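Local coordinates for protein 2-oxoglutarate dehydrogenase E3 component (Thermus thermophilus, PDB 2YQU) that probably uses FAD and a redox-active disulfide to oxidise the dihydrolipoyl groups of 2-oxo acid dehydrogenase complexes, passing the electrons to NAD(+), at residues F163-K168 against W186-E192. Sequence-based numbering, arbitrary orientation.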
loop_
_atom_site.group_PDB
_atom_site.type_symbol
_atom_site.label_atom_id
_atom_site.label_comp_id
_atom_site.label_asym_id
_atom_site.label_seq_id
_atom_site.Cartn_x
_atom_site.Cartn_y
_atom_site.Cartn_z
ATOM N N PHE A 163 -21.441 -20.494 3.296
ATOM C CA PHE A 163 -21.630 -21.794 3.950
ATOM C C PHE A 163 -22.267 -21.553 5.329
ATOM O O PHE A 163 -21.834 -20.662 6.064
ATOM C CB PHE A 163 -20.315 -22.560 4.119
ATOM C CG PHE A 163 -19.736 -23.122 2.835
ATOM C CD1 PHE A 163 -18.363 -23.087 2.618
ATOM C CD2 PHE A 163 -20.539 -23.718 1.871
ATOM C CE1 PHE A 163 -17.802 -23.603 1.456
ATOM C CE2 PHE A 163 -19.986 -24.237 0.707
ATOM C CZ PHE A 163 -18.611 -24.187 0.503
ATOM N N PRO A 164 -23.297 -22.331 5.670
ATOM C CA PRO A 164 -23.989 -22.191 6.966
ATOM C C PRO A 164 -23.183 -22.669 8.194
ATOM O O PRO A 164 -23.570 -22.386 9.331
ATOM C CB PRO A 164 -25.264 -23.028 6.773
ATOM C CG PRO A 164 -24.922 -24.029 5.707
ATOM C CD PRO A 164 -23.895 -23.386 4.830
ATOM N N GLU A 165 -22.103 -23.402 7.954
ATOM C CA GLU A 165 -21.097 -23.709 8.968
ATOM C C GLU A 165 -19.755 -23.929 8.284
ATOM O O GLU A 165 -19.689 -24.057 7.062
ATOM C CB GLU A 165 -21.501 -24.947 9.786
ATOM C CG GLU A 165 -21.512 -26.263 9.018
ATOM C CD GLU A 165 -22.730 -26.442 8.124
ATOM O OE1 GLU A 165 -22.540 -26.797 6.944
ATOM O OE2 GLU A 165 -23.875 -26.236 8.585
ATOM N N VAL A 166 -18.678 -23.970 9.063
ATOM C CA VAL A 166 -17.371 -24.263 8.503
ATOM C C VAL A 166 -17.345 -25.737 8.085
ATOM O O VAL A 166 -17.639 -26.615 8.899
ATOM C CB VAL A 166 -16.246 -23.985 9.506
ATOM C CG1 VAL A 166 -14.884 -24.285 8.883
ATOM C CG2 VAL A 166 -16.319 -22.544 9.991
ATOM N N PRO A 167 -17.017 -26.018 6.826
ATOM C CA PRO A 167 -16.916 -27.410 6.375
ATOM C C PRO A 167 -15.710 -28.079 7.008
ATOM O O PRO A 167 -14.615 -27.528 6.959
ATOM C CB PRO A 167 -16.750 -27.284 4.857
ATOM C CG PRO A 167 -16.178 -25.934 4.641
ATOM C CD PRO A 167 -16.701 -25.063 5.746
ATOM N N LYS A 168 -15.903 -29.247 7.616
ATOM C CA LYS A 168 -14.775 -29.977 8.176
ATOM C C LYS A 168 -13.750 -30.274 7.085
ATOM O O LYS A 168 -12.554 -30.121 7.299
ATOM C CB LYS A 168 -15.225 -31.268 8.872
ATOM C CG LYS A 168 -14.101 -31.964 9.619
ATOM C CD LYS A 168 -14.599 -33.160 10.441
ATOM C CE LYS A 168 -13.562 -34.276 10.482
ATOM N NZ LYS A 168 -13.578 -35.084 9.214
ATOM N N TRP A 186 -11.895 -20.421 4.222
ATOM C CA TRP A 186 -12.444 -21.493 5.055
ATOM C C TRP A 186 -11.343 -22.248 5.792
ATOM O O TRP A 186 -11.556 -22.712 6.921
ATOM C CB TRP A 186 -13.356 -22.403 4.215
ATOM C CG TRP A 186 -14.575 -21.650 3.770
ATOM C CD1 TRP A 186 -14.841 -21.192 2.512
ATOM C CD2 TRP A 186 -15.644 -21.188 4.596
ATOM N NE1 TRP A 186 -16.031 -20.507 2.500
ATOM C CE2 TRP A 186 -16.544 -20.485 3.769
ATOM C CE3 TRP A 186 -15.948 -21.313 5.957
ATOM C CZ2 TRP A 186 -17.723 -19.912 4.257
ATOM C CZ3 TRP A 186 -17.117 -20.740 6.443
ATOM C CH2 TRP A 186 -17.991 -20.051 5.594
ATOM N N HIS A 187 -10.156 -22.321 5.191
ATOM C CA HIS A 187 -8.991 -22.895 5.860
ATOM C C HIS A 187 -8.660 -22.121 7.144
ATOM O O HIS A 187 -8.358 -22.713 8.183
ATOM C CB HIS A 187 -7.782 -22.909 4.934
ATOM C CG HIS A 187 -6.505 -23.243 5.635
ATOM N ND1 HIS A 187 -6.246 -24.493 6.150
ATOM C CD2 HIS A 187 -5.438 -22.475 5.954
ATOM C CE1 HIS A 187 -5.061 -24.486 6.739
ATOM N NE2 HIS A 187 -4.551 -23.273 6.632
ATOM N N ARG A 188 -8.733 -20.796 7.064
ATOM C CA ARG A 188 -8.494 -19.943 8.223
ATOM C C ARG A 188 -9.471 -20.210 9.364
ATOM O O ARG A 188 -9.147 -19.968 10.522
ATOM C CB ARG A 188 -8.609 -18.480 7.826
ATOM C CG ARG A 188 -7.488 -17.997 6.984
ATOM C CD ARG A 188 -7.789 -16.666 6.341
ATOM N NE ARG A 188 -6.616 -16.117 5.674
ATOM C CZ ARG A 188 -6.633 -15.001 4.957
ATOM N NH1 ARG A 188 -7.747 -14.293 4.844
ATOM N NH2 ARG A 188 -5.515 -14.576 4.376
ATOM N N LEU A 189 -10.673 -20.669 9.026
ATOM C CA LEU A 189 -11.716 -20.930 10.014
ATOM C C LEU A 189 -11.751 -22.391 10.484
ATOM O O LEU A 189 -12.639 -22.776 11.248
ATOM C CB LEU A 189 -13.075 -20.518 9.439
ATOM C CG LEU A 189 -13.169 -19.034 9.044
ATOM C CD1 LEU A 189 -14.549 -18.706 8.530
ATOM C CD2 LEU A 189 -12.806 -18.111 10.206
ATOM N N GLY A 190 -10.792 -23.192 10.033
ATOM C CA GLY A 190 -10.591 -24.536 10.562
ATOM C C GLY A 190 -10.854 -25.663 9.584
ATOM O O GLY A 190 -10.740 -26.838 9.943
ATOM N N ALA A 191 -11.227 -25.322 8.353
ATOM C CA ALA A 191 -11.497 -26.331 7.336
ATOM C C ALA A 191 -10.192 -26.969 6.876
ATOM O O ALA A 191 -9.167 -26.293 6.734
ATOM C CB ALA A 191 -12.242 -25.714 6.142
ATOM N N GLU A 192 -10.227 -28.280 6.666
ATOM C CA GLU A 192 -9.164 -28.977 5.957
ATOM C C GLU A 192 -9.477 -28.778 4.476
ATOM O O GLU A 192 -10.525 -29.213 3.992
ATOM C CB GLU A 192 -9.144 -30.469 6.303
ATOM C CG GLU A 192 -8.881 -30.753 7.772
ATOM C CD GLU A 192 -8.772 -32.234 8.100
ATOM O OE1 GLU A 192 -9.019 -33.078 7.212
ATOM O OE2 GLU A 192 -8.440 -32.552 9.261
HETATM O O HOH W 1 -11.784 -29.394 9.907
#
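Phe-163 brings CD1, at one corner of its ring, over one face of the Trp-186 indole toward its rim, 3.4 Å from CE2 of Trp-186. The two ring planes meet at 52°, neither parallel nor perpendicular, so this is an oblique aromatic pair. With CG anti to its own carbonyl carbon (chi1 -66°), Trp-186 reaches from the last helical turn into the bend of 163-168, where its breadth gives several residues a surface. Val-166 CG2 meets the indole at its edge, 4.1 Å from Trp-186 CZ3, while the CD of Pro-167 approaches Trp-186 CE3 at 3.8 Å. Trp-186 NE1 hydrogen-bonds to Ala-160 O. Replacing the tryptophan with an alanine would probably leave Phe-163 and Pro-167 without their shared aromatic partner and the carbonyl of Ala-160 without its indole N-H.

The two methyls of Val-166 part company: CG2 also packs on Leu-189 CB, and CG1, anti to the backbone N, lies against the turn, 3.6 Å from Leu-189 O. Gly-190, at positive phi, ends the helix in a Schellman motif, where a CB would jam against the preceding carbonyl. Small Ala-191 lets the two segments close in, its CB just 3.1 Å from Pro-167 O. Beyond it, Glu-192 N donates a hydrogen bond to Lys-168 O (3.0 Å), and a water links that same oxygen to Gly-190 O.

Strand 169-173, helix 177-188 and parallel strand 192-196 form a beta-alpha-beta crossover of the Rossmann-type domain predicted to bind NAD(+); Leu-75 of strand 68-75 touches Val-166 and Leu-189, and Arg-255 of strand 255-258 borders Phe-163 and Pro-167.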